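Local coordinates for protein galactan 1,3-beta-galactosidase (Phanerochaete chrysosporium, PDB 7BYS) that probably hydrolyses the beta-1,3-galactan main chain of arabinogalactan as a family 43 exo-galactanase that carries an appended calcium-containing carbohydrate-binding module, at residues Asn1-Trp9 / His286-Val294; Ala309-Ile320 / Lys330-Val341. All blocks are in the same frame, centred on the assembly; numbering follows the deposited sequence. Where two conformers were deposited one is given.

Interaction 1 of 2, residues Asn1-Trp9 / His286-Val294; sequences NQIVSGAAW and HADVWSVNV
I3 plugs the face of W290 where the N-terminal arm lies antiparallel on strand 290-293, a single-bridge beta pairing between the chain start and the stretch that follows the last sheet of the family 43 beta-propeller. The bump is the CD1 methyl: it sits 3.6 Å from the centroid of the W290 six-membered ring, 16° off the ring normal, a CH-pi contact over the face. An extended chi2 of 174° carries CD1 out to the ring, and V292 CG1 closes in on the same methyl from the side. I3 CG2 lies beside NE1 and CE2 of the same indole. NE1 is tied to the carbonyl of W272, which helps fix the tilt of the ring. With an alanine here instead of W290, I3 CD1 is likely to lose the surface it rests on and the W272 carbonyl its indole N-H. The backbones exchange two bonds, I3 N to W290 O at 2.7 Å and W290 N to I3 O at 3.2 Å. The extended Q2 side chain runs along V289 CG1, from CG to NE2. One water joins I3 O, S5 N and A287 O. At the free end N1 turns its amide onto the strand: V292 N donates to N1 OD1 at 3.0 Å, from above the carbonyl plane by 39°.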
ATOM      1  N   ASN A   1       9.959   0.486 -16.433  1.00 40.93           N
ATOM      2  CA  ASN A   1       9.764  -0.120 -15.121  1.00 36.61           C
ATOM      3  C   ASN A   1       9.992   0.901 -14.009  1.00 30.17           C
ATOM      4  O   ASN A   1      11.105   1.040 -13.506  1.00 31.67           O
ATOM      5  CB  ASN A   1      10.712  -1.309 -14.942  1.00 40.32           C
ATOM      6  CG  ASN A   1      10.380  -2.147 -13.716  1.00 29.12           C
ATOM      7  OD1 ASN A   1      10.530  -1.695 -12.578  1.00 24.57           O
ATOM      8  ND2 ASN A   1       9.931  -3.381 -13.946  1.00 32.19           N
ATOM      9  N   GLN A   2       8.943   1.632 -13.632  1.00 20.89           N
ATOM     10  CA  GLN A   2       9.016   2.572 -12.521  1.00 20.79           C
ATOM     11  C   GLN A   2       7.837   2.319 -11.593  1.00 15.70           C
ATOM     12  O   GLN A   2       6.682   2.370 -12.029  1.00 16.66           O
ATOM     13  CB  GLN A   2       8.983   4.018 -13.022  1.00 21.63           C
ATOM     14  CG  GLN A   2      10.301   4.523 -13.590  0.63 23.04           C
ATOM     15  CD  GLN A   2      10.149   5.869 -14.271  0.63 22.20           C
ATOM     16  OE1 GLN A   2       9.125   6.149 -14.891  0.63 25.15           O
ATOM     17  NE2 GLN A   2      11.170   6.713 -14.153  0.63 27.24           N
ATOM     18  N   ILE A   3       8.133   2.046 -10.326  1.00 13.26           N
ATOM     19  CA  ILE A   3       7.123   1.914  -9.278  1.00 11.31           C
ATOM     20  C   ILE A   3       7.086   3.234  -8.527  1.00  8.85           C
ATOM     21  O   ILE A   3       8.065   3.612  -7.880  1.00 10.29           O
ATOM     22  CB  ILE A   3       7.465   0.758  -8.328  1.00 11.79           C
ATOM     23  CG1 ILE A   3       7.438  -0.563  -9.099  1.00 16.17           C
ATOM     24  CG2 ILE A   3       6.487   0.726  -7.142  1.00 11.15           C
ATOM     25  CD1 ILE A   3       7.906  -1.733  -8.289  1.00 15.22           C
ATOM     26  N   VAL A   4       5.949   3.926  -8.594  1.00  9.97           N
ATOM     27  CA  VAL A   4       5.847   5.317  -8.162  1.00  9.70           C
ATOM     28  C   VAL A   4       4.697   5.409  -7.157  1.00  9.24           C
ATOM     29  O   VAL A   4       3.526   5.556  -7.521  1.00 10.60           O
ATOM     30  CB  VAL A   4       5.655   6.272  -9.340  1.00  8.85           C
ATOM     31  CG1 VAL A   4       5.675   7.704  -8.848  1.00 12.73           C
ATOM     32  CG2 VAL A   4       6.755   6.035 -10.374  1.00 12.32           C
ATOM     33  N   SER A   5       5.023   5.296  -5.873  1.00 10.19           N
ATOM     34  CA  SER A   5       4.002   5.200  -4.837  1.00  9.23           C
ATOM     35  C   SER A   5       3.211   6.498  -4.731  1.00  9.55           C
ATOM     36  O   SER A   5       3.779   7.586  -4.605  1.00 10.63           O
ATOM     37  CB  SER A   5       4.666   4.901  -3.500  1.00  9.52           C
ATOM     38  OG  SER A   5       5.101   3.552  -3.485  1.00 10.83           O
ATOM     39  N   GLY A   6       1.892   6.382  -4.734  1.00  9.20           N
ATOM     40  CA  GLY A   6       1.010   7.516  -4.652  1.00 12.07           C
ATOM     41  C   GLY A   6       0.409   7.921  -5.978  1.00 11.09           C
ATOM     42  O   GLY A   6      -0.614   8.611  -5.994  1.00 14.76           O
ATOM     43  N   ALA A   7       1.011   7.501  -7.083  1.00 11.40           N
ATOM     44  CA  ALA A   7       0.472   7.810  -8.394  1.00 10.47           C
ATOM     45  C   ALA A   7      -0.748   6.940  -8.680  1.00 12.76           C
ATOM     46  O   ALA A   7      -0.967   5.901  -8.052  1.00 12.09           O
ATOM     47  CB  ALA A   7       1.533   7.557  -9.462  1.00 13.00           C
ATOM     48  N   ALA A   8      -1.550   7.375  -9.645  1.00 13.01           N
ATOM     49  CA  ALA A   8      -2.690   6.591 -10.119  1.00 12.07           C
ATOM     50  C   ALA A   8      -2.168   5.546 -11.095  1.00 14.55           C
ATOM     51  O   ALA A   8      -1.919   5.841 -12.267  1.00 21.77           O
ATOM     52  CB  ALA A   8      -3.716   7.501 -10.790  1.00 19.04           C
ATOM     53  N   TRP A   9      -1.990   4.321 -10.614  1.00 11.42           N
ATOM     54  CA  TRP A   9      -1.419   3.257 -11.432  1.00 12.11           C
ATOM     55  C   TRP A   9      -2.492   2.664 -12.324  1.00 13.23           C
ATOM     56  O   TRP A   9      -3.609   2.391 -11.878  1.00 14.00           O
ATOM     57  CB  TRP A   9      -0.905   2.115 -10.564  1.00 14.03           C
ATOM     58  CG  TRP A   9       0.217   2.436  -9.662  1.00 15.97           C
ATOM     59  CD1 TRP A   9       0.829   3.641  -9.499  1.00 14.16           C
ATOM     60  CD2 TRP A   9       0.874   1.526  -8.777  1.00 11.96           C
ATOM     61  NE1 TRP A   9       1.821   3.543  -8.553  1.00 13.82           N
ATOM     62  CE2 TRP A   9       1.874   2.251  -8.102  1.00 11.19           C
ATOM     63  CE3 TRP A   9       0.726   0.161  -8.505  1.00 14.38           C
ATOM     64  CZ2 TRP A   9       2.721   1.664  -7.158  1.00 13.09           C
ATOM     65  CZ3 TRP A   9       1.556  -0.420  -7.559  1.00 11.74           C
ATOM     66  CH2 TRP A   9       2.550   0.331  -6.901  1.00 12.70           C
ATOM     67  N   HIS A 286      12.498   4.463   1.485  1.00 10.45           N
ATOM     68  CA  HIS A 286      11.573   5.465   0.958  1.00 11.15           C
ATOM     69  C   HIS A 286      12.092   5.969  -0.382  1.00 12.26           C
ATOM     70  O   HIS A 286      12.868   6.927  -0.457  1.00 16.20           O
ATOM     71  CB  HIS A 286      11.385   6.611   1.940  1.00 11.90           C
ATOM     72  CG  HIS A 286      10.409   7.632   1.463  1.00 11.34           C
ATOM     73  ND1 HIS A 286      10.792   8.898   1.067  1.00 15.47           N
ATOM     74  CD2 HIS A 286       9.073   7.559   1.263  1.00  9.98           C
ATOM     75  CE1 HIS A 286       9.725   9.573   0.680  1.00 14.33           C
ATOM     76  NE2 HIS A 286       8.670   8.786   0.790  1.00 12.28           N
ATOM     77  N   ALA A 287      11.641   5.318  -1.447  1.00 10.03           N
ATOM     78  CA  ALA A 287      12.074   5.592  -2.814  1.00  9.55           C
ATOM     79  C   ALA A 287      10.861   6.066  -3.596  1.00  9.38           C
ATOM     80  O   ALA A 287       9.964   5.269  -3.896  1.00 10.32           O
ATOM     81  CB  ALA A 287      12.641   4.333  -3.466  1.00 11.64           C
ATOM     82  N   ASP A 288      10.834   7.362  -3.938  1.00 10.07           N
ATOM     83  CA  ASP A 288       9.699   7.909  -4.674  1.00  9.97           C
ATOM     84  C   ASP A 288       9.526   7.219  -6.018  1.00  8.04           C
ATOM     85  O   ASP A 288       8.397   7.047  -6.489  1.00  9.00           O
ATOM     86  CB  ASP A 288       9.897   9.408  -4.937  1.00 10.24           C
ATOM     87  CG  ASP A 288      10.040  10.235  -3.663  1.00 11.77           C
ATOM     88  OD1 ASP A 288       9.232  10.062  -2.729  1.00 12.33           O
ATOM     89  OD2 ASP A 288      10.952  11.087  -3.610  1.00 11.91           O
ATOM     90  N   VAL A 289      10.636   6.808  -6.633  1.00 10.25           N
ATOM     91  CA  VAL A 289      10.655   6.150  -7.933  1.00 10.77           C
ATOM     92  C   VAL A 289      11.692   5.039  -7.846  1.00 11.23           C
ATOM     93  O   VAL A 289      12.863   5.300  -7.560  1.00 10.73           O
ATOM     94  CB  VAL A 289      11.041   7.139  -9.049  1.00 11.24           C
ATOM     95  CG1 VAL A 289      11.055   6.447 -10.398  1.00 13.36           C
ATOM     96  CG2 VAL A 289      10.086   8.334  -9.081  1.00 11.35           C
ATOM     97  N   TRP A 290      11.275   3.800  -8.070  1.00  9.83           N
ATOM     98  CA  TRP A 290      12.230   2.704  -8.063  1.00 10.96           C
ATOM     99  C   TRP A 290      11.826   1.670  -9.095  1.00 10.99           C
ATOM    100  O   TRP A 290      10.687   1.631  -9.559  1.00 12.01           O
ATOM    101  CB  TRP A 290      12.415   2.071  -6.668  1.00  8.11           C
ATOM    102  CG  TRP A 290      11.176   1.517  -6.037  1.00  9.21           C
ATOM    103  CD1 TRP A 290      10.170   2.226  -5.448  1.00  9.83           C
ATOM    104  CD2 TRP A 290      10.849   0.132  -5.868  1.00  8.71           C
ATOM    105  NE1 TRP A 290       9.220   1.366  -4.946  1.00  8.99           N
ATOM    106  CE2 TRP A 290       9.613   0.074  -5.187  1.00  9.61           C
ATOM    107  CE3 TRP A 290      11.464  -1.062  -6.245  1.00  9.47           C
ATOM    108  CZ2 TRP A 290       8.990  -1.135  -4.872  1.00 11.14           C
ATOM    109  CZ3 TRP A 290      10.841  -2.266  -5.936  1.00 11.53           C
ATOM    110  CH2 TRP A 290       9.627  -2.295  -5.249  1.00  9.74           C
ATOM    111  N   SER A 291      12.788   0.827  -9.463  1.00 12.43           N
ATOM    112  CA  SER A 291      12.572  -0.229 -10.439  1.00 12.77           C
ATOM    113  C   SER A 291      12.825  -1.574  -9.780  1.00 11.70           C
ATOM    114  O   SER A 291      13.612  -1.682  -8.837  1.00 10.60           O
ATOM    115  CB  SER A 291      13.513  -0.068 -11.634  0.41 16.08           C
ATOM    116  OG  SER A 291      13.209   1.116 -12.343  0.41 16.19           O
ATOM    117  N   VAL A 292      12.157  -2.603 -10.286  1.00 12.45           N
ATOM    118  CA  VAL A 292      12.243  -3.938  -9.717  1.00 13.80           C
ATOM    119  C   VAL A 292      12.627  -4.913 -10.819  1.00 12.90           C
ATOM    120  O   VAL A 292      12.196  -4.768 -11.969  1.00 13.75           O
ATOM    121  CB  VAL A 292      10.922  -4.352  -9.020  1.00 11.66           C
ATOM    122  CG1 VAL A 292       9.783  -4.528 -10.028  1.00 11.79           C
ATOM    123  CG2 VAL A 292      11.127  -5.617  -8.207  1.00 14.36           C
ATOM    124  N   ASN A 293      13.453  -5.890 -10.473  1.00 13.88           N
ATOM    125  CA  ASN A 293      13.792  -6.999 -11.363  1.00 14.62           C
ATOM    126  C   ASN A 293      13.411  -8.242 -10.574  1.00 12.21           C
ATOM    127  O   ASN A 293      14.203  -8.749  -9.775  1.00 14.17           O
ATOM    128  CB  ASN A 293      15.268  -7.024 -11.752  1.00 15.57           C
ATOM    129  CG  ASN A 293      15.590  -8.135 -12.762  1.00 19.41           C
ATOM    130  OD1 ASN A 293      14.861  -9.128 -12.879  1.00 15.64           O
ATOM    131  ND2 ASN A 293      16.697  -7.974 -13.483  1.00 20.49           N
ATOM    132  N   VAL A 294      12.177  -8.708 -10.775  1.00 13.08           N
ATOM    133  CA  VAL A 294      11.679  -9.798  -9.947  1.00 14.11           C
ATOM    134  C   VAL A 294      12.416 -11.103 -10.243  1.00 15.83           C
ATOM    135  O   VAL A 294      12.570 -11.946  -9.354  1.00 21.43           O
ATOM    136  CB  VAL A 294      10.144  -9.911 -10.053  1.00 18.56           C
ATOM    137  CG1 VAL A 294       9.721 -10.457 -11.410  1.00 17.59           C
ATOM    138  CG2 VAL A 294       9.590 -10.741  -8.903  1.00 22.40           C
TER
HETATM  139  O   HOH W   1       7.623   4.260  -5.109  1.00  9.97           O
HETATM  140  O   HOH W   2       6.401   8.254  -4.947  1.00 11.54           O

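Interaction 2 of 2, residues Ala309-Ile320 / Lys330-Val341. With CA (calcium ion), chain F.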
ATOM      1  N   ALA A 309      12.010  24.396  -1.898  1.00 11.95           N
ATOM      2  CA  ALA A 309      10.985  25.390  -2.196  1.00 12.82           C
ATOM      3  C   ALA A 309      11.407  26.780  -1.735  1.00 10.95           C
ATOM      4  O   ALA A 309      11.122  27.780  -2.408  1.00 11.99           O
ATOM      5  CB  ALA A 309       9.666  24.988  -1.539  1.00 12.12           C
ATOM      6  N   GLU A 310      12.108  26.861  -0.602  1.00 10.99           N
ATOM      7  CA  GLU A 310      12.481  28.149  -0.037  1.00 12.31           C
ATOM      8  C   GLU A 310      13.534  28.866  -0.869  1.00 14.84           C
ATOM      9  O   GLU A 310      13.738  30.067  -0.672  1.00 16.18           O
ATOM     10  CB  GLU A 310      12.923  27.983   1.424  1.00 14.35           C
ATOM     11  CG  GLU A 310      14.132  27.080   1.630  1.00 11.78           C
ATOM     12  CD  GLU A 310      13.768  25.616   1.836  1.00 13.14           C
ATOM     13  OE1 GLU A 310      12.668  25.184   1.408  1.00 12.33           O
ATOM     14  OE2 GLU A 310      14.587  24.913   2.461  1.00 13.56           O
ATOM     15  N   ASN A 311      14.195  28.168  -1.788  1.00 13.44           N
ATOM     16  CA  ASN A 311      15.108  28.801  -2.727  1.00 16.07           C
ATOM     17  C   ASN A 311      14.407  29.258  -3.996  1.00 19.96           C
ATOM     18  O   ASN A 311      15.049  29.862  -4.862  1.00 19.25           O
ATOM     19  CB  ASN A 311      16.268  27.857  -3.065  1.00 15.46           C
ATOM     20  CG  ASN A 311      17.177  27.617  -1.885  1.00 20.48           C
ATOM     21  OD1 ASN A 311      17.274  28.454  -0.986  1.00 29.81           O
ATOM     22  ND2 ASN A 311      17.848  26.470  -1.876  1.00 25.14           N
ATOM     23  N   GLY A 312      13.109  28.998  -4.120  1.00 16.93           N
ATOM     24  CA  GLY A 312      12.347  29.452  -5.257  1.00 16.03           C
ATOM     25  C   GLY A 312      11.931  30.898  -5.112  1.00 17.53           C
ATOM     26  O   GLY A 312      12.198  31.563  -4.111  1.00 18.64           O
ATOM     27  N   GLN A 313      11.249  31.389  -6.143  1.00 14.17           N
ATOM     28  CA  GLN A 313      10.818  32.776  -6.201  1.00 13.13           C
ATOM     29  C   GLN A 313       9.368  32.834  -5.734  1.00 11.42           C
ATOM     30  O   GLN A 313       8.463  32.309  -6.398  1.00 13.71           O
ATOM     31  CB  GLN A 313      10.981  33.316  -7.622  1.00 17.25           C
ATOM     32  CG  GLN A 313      12.434  33.650  -8.010  1.00 23.54           C
ATOM     33  CD  GLN A 313      13.438  32.531  -7.705  1.00 41.33           C
ATOM     34  OE1 GLN A 313      13.513  31.529  -8.427  1.00 35.91           O
ATOM     35  NE2 GLN A 313      14.215  32.703  -6.632  1.00 32.52           N
ATOM     36  N   ARG A 314       9.148  33.470  -4.587  1.00 14.12           N
ATOM     37  CA  ARG A 314       7.804  33.588  -4.041  1.00 14.01           C
ATOM     38  C   ARG A 314       7.073  34.749  -4.688  1.00 14.86           C
ATOM     39  O   ARG A 314       7.676  35.779  -4.999  1.00 20.00           O
ATOM     40  CB  ARG A 314       7.867  33.816  -2.535  1.00 16.55           C
ATOM     41  CG  ARG A 314       8.219  32.555  -1.772  1.00 14.71           C
ATOM     42  CD  ARG A 314       8.309  32.816  -0.280  1.00 15.92           C
ATOM     43  NE  ARG A 314       9.474  33.632   0.041  1.00 18.21           N
ATOM     44  CZ  ARG A 314       9.414  34.826   0.613  1.00 20.25           C
ATOM     45  NH1 ARG A 314       8.245  35.347   0.952  1.00 20.03           N
ATOM     46  NH2 ARG A 314      10.530  35.493   0.859  1.00 25.01           N
ATOM     47  N   GLY A 315       5.776  34.572  -4.899  1.00 13.98           N
ATOM     48  CA  GLY A 315       4.930  35.644  -5.380  1.00 16.18           C
ATOM     49  C   GLY A 315       3.712  35.808  -4.494  1.00 17.58           C
ATOM     50  O   GLY A 315       3.204  34.851  -3.902  1.00 14.91           O
ATOM     51  N   GLY A 316       3.254  37.052  -4.392  1.00 16.87           N
ATOM     52  CA  GLY A 316       2.076  37.320  -3.590  1.00 15.17           C
ATOM     53  C   GLY A 316       2.349  37.078  -2.116  1.00 14.28           C
ATOM     54  O   GLY A 316       3.391  37.476  -1.583  1.00 15.88           O
ATOM     55  N   SER A 317       1.429  36.382  -1.455  1.00 14.69           N
ATOM     56  CA  SER A 317       1.409  36.315  -0.001  1.00 14.97           C
ATOM     57  C   SER A 317       2.103  35.083   0.575  1.00 13.72           C
ATOM     58  O   SER A 317       1.955  34.817   1.774  1.00 14.86           O
ATOM     59  CB  SER A 317      -0.036  36.382   0.497  1.00 15.46           C
ATOM     60  OG  SER A 317      -0.916  35.685  -0.366  1.00 19.71           O
ATOM     61  N   SER A 318       2.865  34.342  -0.222  1.00 12.80           N
ATOM     62  CA  SER A 318       3.549  33.178   0.334  1.00 11.08           C
ATOM     63  C   SER A 318       4.749  33.608   1.179  1.00 13.01           C
ATOM     64  O   SER A 318       5.307  34.703   1.012  1.00 13.81           O
ATOM     65  CB  SER A 318       3.981  32.217  -0.778  1.00 12.72           C
ATOM     66  OG  SER A 318       4.829  32.864  -1.709  1.00 14.07           O
ATOM     67  N   THR A 319       5.143  32.737   2.118  1.00 12.23           N
ATOM     68  CA  THR A 319       6.154  33.074   3.119  1.00 13.96           C
ATOM     69  C   THR A 319       7.044  31.869   3.395  1.00 12.24           C
ATOM     70  O   THR A 319       6.771  30.755   2.944  1.00 13.65           O
ATOM     71  CB  THR A 319       5.519  33.519   4.445  1.00 17.27           C
ATOM     72  OG1 THR A 319       4.776  32.430   4.996  1.00 19.05           O
ATOM     73  CG2 THR A 319       4.580  34.708   4.248  1.00 20.59           C
ATOM     74  N   ILE A 320       8.129  32.109   4.139  1.00 13.18           N
ATOM     75  CA  ILE A 320       9.076  31.066   4.534  1.00 12.57           C
ATOM     76  C   ILE A 320       8.792  30.642   5.970  1.00 14.39           C
ATOM     77  O   ILE A 320       8.807  31.472   6.889  1.00 15.73           O
ATOM     78  CB  ILE A 320      10.530  31.547   4.404  1.00 11.82           C
ATOM     79  CG1 ILE A 320      10.833  31.958   2.960  1.00 18.61           C
ATOM     80  CG2 ILE A 320      11.475  30.447   4.884  1.00 16.45           C
ATOM     81  CD1 ILE A 320      10.648  30.852   1.969  1.00 18.62           C
ATOM     82  N   LYS A 330      13.434  24.584   6.369  1.00 11.45           N
ATOM     83  CA  LYS A 330      12.528  25.620   5.889  1.00 11.07           C
ATOM     84  C   LYS A 330      11.574  25.053   4.848  1.00 11.27           C
ATOM     85  O   LYS A 330      11.882  24.075   4.163  1.00  9.81           O
ATOM     86  CB  LYS A 330      13.299  26.796   5.270  1.00 12.45           C
ATOM     87  CG  LYS A 330      14.187  27.521   6.272  1.00 15.04           C
ATOM     88  CD  LYS A 330      14.876  28.723   5.668  1.00 24.47           C
ATOM     89  CE  LYS A 330      15.777  29.371   6.709  0.70 32.78           C
ATOM     90  NZ  LYS A 330      15.217  29.241   8.088  0.70 31.22           N
ATOM     91  N   ALA A 331      10.407  25.683   4.739  1.00 10.87           N
ATOM     92  CA  ALA A 331       9.422  25.351   3.723  1.00 10.16           C
ATOM     93  C   ALA A 331       8.744  26.646   3.303  1.00  9.49           C
ATOM     94  O   ALA A 331       8.948  27.698   3.911  1.00 11.69           O
ATOM     95  CB  ALA A 331       8.388  24.339   4.245  1.00 11.73           C
ATOM     96  N   VAL A 332       7.910  26.560   2.274  1.00 10.29           N
ATOM     97  CA  VAL A 332       7.114  27.696   1.817  1.00 10.37           C
ATOM     98  C   VAL A 332       5.677  27.474   2.266  1.00 10.46           C
ATOM     99  O   VAL A 332       5.058  26.453   1.929  1.00 11.11           O
ATOM    100  CB  VAL A 332       7.212  27.892   0.299  1.00 10.28           C
ATOM    101  CG1 VAL A 332       6.252  28.996  -0.152  1.00 11.86           C
ATOM    102  CG2 VAL A 332       8.638  28.246  -0.084  1.00 12.96           C
ATOM    103  N   GLY A 333       5.158  28.418   3.049  1.00 10.32           N
ATOM    104  CA  GLY A 333       3.789  28.394   3.504  1.00 11.56           C
ATOM    105  C   GLY A 333       2.958  29.485   2.844  1.00 12.75           C
ATOM    106  O   GLY A 333       3.422  30.251   2.005  1.00 12.98           O
ATOM    107  N   TYR A 334       1.692  29.526   3.239  1.00 11.87           N
ATOM    108  CA  TYR A 334       0.735  30.469   2.665  1.00 14.04           C
ATOM    109  C   TYR A 334       0.714  30.375   1.137  1.00 14.41           C
ATOM    110  O   TYR A 334       0.660  31.379   0.417  1.00 14.19           O
ATOM    111  CB  TYR A 334       0.935  31.891   3.211  0.52 14.34           C
ATOM    112  CG  TYR A 334       0.754  31.952   4.725  0.52 14.77           C
ATOM    113  CD1 TYR A 334       1.737  31.468   5.585  0.52 15.65           C
ATOM    114  CD2 TYR A 334      -0.410  32.458   5.289  0.52 18.93           C
ATOM    115  CE1 TYR A 334       1.578  31.502   6.957  0.52 19.12           C
ATOM    116  CE2 TYR A 334      -0.578  32.499   6.666  0.52 19.20           C
ATOM    117  CZ  TYR A 334       0.418  32.016   7.493  0.52 19.11           C
ATOM    118  OH  TYR A 334       0.257  32.056   8.860  0.52 24.47           O
ATOM    119  N   LEU A 335       0.787  29.142   0.638  1.00 10.67           N
ATOM    120  CA  LEU A 335       0.663  28.859  -0.782  1.00 12.15           C
ATOM    121  C   LEU A 335      -0.798  28.659  -1.121  1.00 13.70           C
ATOM    122  O   LEU A 335      -1.570  28.110  -0.331  1.00 12.57           O
ATOM    123  CB  LEU A 335       1.417  27.583  -1.154  1.00 13.48           C
ATOM    124  CG  LEU A 335       2.925  27.746  -1.267  1.00 11.64           C
ATOM    125  CD1 LEU A 335       3.563  26.362  -1.469  1.00 14.04           C
ATOM    126  CD2 LEU A 335       3.314  28.714  -2.389  1.00 13.94           C
ATOM    127  N   GLY A 336      -1.167  29.086  -2.324  1.00 13.52           N
ATOM    128  CA  GLY A 336      -2.563  29.214  -2.672  1.00 14.88           C
ATOM    129  C   GLY A 336      -3.124  30.466  -2.039  1.00 12.65           C
ATOM    130  O   GLY A 336      -2.452  31.176  -1.293  1.00 16.93           O
ATOM    131  N   HIS A 337      -4.394  30.733  -2.340  1.00 15.93           N
ATOM    132  CA  HIS A 337      -5.072  31.904  -1.801  1.00 17.07           C
ATOM    133  C   HIS A 337      -4.214  33.153  -1.994  1.00 20.16           C
ATOM    134  O   HIS A 337      -3.979  33.935  -1.068  1.00 20.28           O
ATOM    135  CB  HIS A 337      -5.425  31.681  -0.327  1.00 24.01           C
ATOM    136  CG  HIS A 337      -6.413  32.664   0.218  1.00 31.44           C
ATOM    137  ND1 HIS A 337      -6.051  33.923   0.647  1.00 35.40           N
ATOM    138  CD2 HIS A 337      -7.749  32.570   0.411  1.00 36.78           C
ATOM    139  CE1 HIS A 337      -7.124  34.564   1.077  1.00 39.68           C
ATOM    140  NE2 HIS A 337      -8.167  33.765   0.943  1.00 42.00           N
ATOM    141  N   GLY A 338      -3.673  33.297  -3.203  1.00 16.79           N
ATOM    142  CA  GLY A 338      -2.879  34.460  -3.547  1.00 16.19           C
ATOM    143  C   GLY A 338      -1.379  34.350  -3.333  1.00 21.26           C
ATOM    144  O   GLY A 338      -0.668  35.337  -3.563  1.00 17.91           O
ATOM    145  N   GLY A 339      -0.866  33.207  -2.898  1.00 14.81           N
ATOM    146  CA  GLY A 339       0.568  33.017  -2.725  1.00 14.53           C
ATOM    147  C   GLY A 339       1.079  31.927  -3.646  1.00 11.26           C
ATOM    148  O   GLY A 339       0.436  30.888  -3.801  1.00 13.29           O
ATOM    149  N   THR A 340       2.237  32.168  -4.262  1.00 10.81           N
ATOM    150  CA  THR A 340       2.844  31.193  -5.161  1.00 11.23           C
ATOM    151  C   THR A 340       4.321  31.034  -4.857  1.00 10.69           C
ATOM    152  O   THR A 340       4.944  31.867  -4.197  1.00 11.15           O
ATOM    153  CB  THR A 340       2.704  31.596  -6.648  1.00 13.00           C
ATOM    154  OG1 THR A 340       3.379  32.839  -6.874  1.00 13.68           O
ATOM    155  CG2 THR A 340       1.250  31.737  -7.032  1.00 13.63           C
ATOM    156  N   VAL A 341       4.890  29.933  -5.343  1.00  9.70           N
ATOM    157  CA  VAL A 341       6.336  29.798  -5.408  1.00  9.85           C
ATOM    158  C   VAL A 341       6.679  29.174  -6.751  1.00 11.10           C
ATOM    159  O   VAL A 341       5.983  28.272  -7.226  1.00 13.10           O
ATOM    160  CB  VAL A 341       6.943  29.031  -4.204  1.00 11.10           C
ATOM    161  CG1 VAL A 341       6.522  27.555  -4.193  1.00 11.52           C
ATOM    162  CG2 VAL A 341       8.472  29.165  -4.192  1.00 13.38           C
TER
HETATM  163 CA    CA F 503      12.955  22.939   2.413  1.00 10.41          CA
HETATM  164  O   HOH W   3       5.940  32.563  -7.760  1.00 14.42           O
HETATM  165  O   HOH W   4      -1.349  33.169   0.467  1.00 16.60           O
HETATM  166  O   HOH W   5      -3.222  37.062  -0.682  1.00 31.14           O
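E310 and K330 share the calcium ion: E310 takes it with both carboxylate oxygens, OE1 at 2.5 Å and OE2 at 2.6 Å, and K330 adds its main-chain O at 2.4 Å; E308, S327 and D422 complete the site. Because K330 serves through its carbonyl, its side chain can turn elsewhere: CB rests against the E310 carboxylate, and CD reaches I320 CG2. The E310 chain, bent at chi2 (-90°), folds its carboxylate back to the ion.

The backbone hydrogen bonds form two antiparallel patches. G315 and T340 exchange N-H...O bonds in one, T319 and G333 in the other, and between them the chain reverses in a type II' turn from G315 to S318. S317 N also donates to G338 O, which belongs to the facing type I' turn. A CB on G316 would run into that same oxygen, and one on G339 would strike Y334 O.

Among polar side chains, S318 OG donates to T340 O at 2.7 Å, from the carbonyl face opposite G315 N, so that oxygen is gripped twice. R314 bends at chi3 to bring NH1 to S318 O at 3.0 Å, the acceptor lying in the guanidinium plane, a brace across the turn. T319 OG1 approaches Y334 CD1 obliquely, at 3.2 Å. Waters join S317 OG to Y334 O, G336 O and H337 O.

Apolar contact centres on V332, whose CG2 meets A309 CB at 3.7 Å and I320 CD1 at 3.9 Å. Y334 binds beta-D-galactose in another structure of this protein. Strand 330-333 thus leads from the calcium ligand K330 to the galactose-binding residue just after it, in a CBM35-like beta-sandwich.

Interaction 1 closes before interaction 2 opens along the chain, and the two do not touch: their centres lie 29 Å apart and their nearest atoms about 13 Å. Interaction 1 sits where the N-terminal arm and strand 290-293 pass between the propeller and the binding module; D288 there hydrogen-bonds to Y358, S394 and Y427, all of the module. Interaction 2 lies wholly within that module and includes residues of both its calcium site and its galactose site. Strand 420-426 supplies D422 to the metal and L421 to the packing, and Y427 follows directly after it. Interaction 1 thus lies at the junction of the two units, consistent with a part in holding them together.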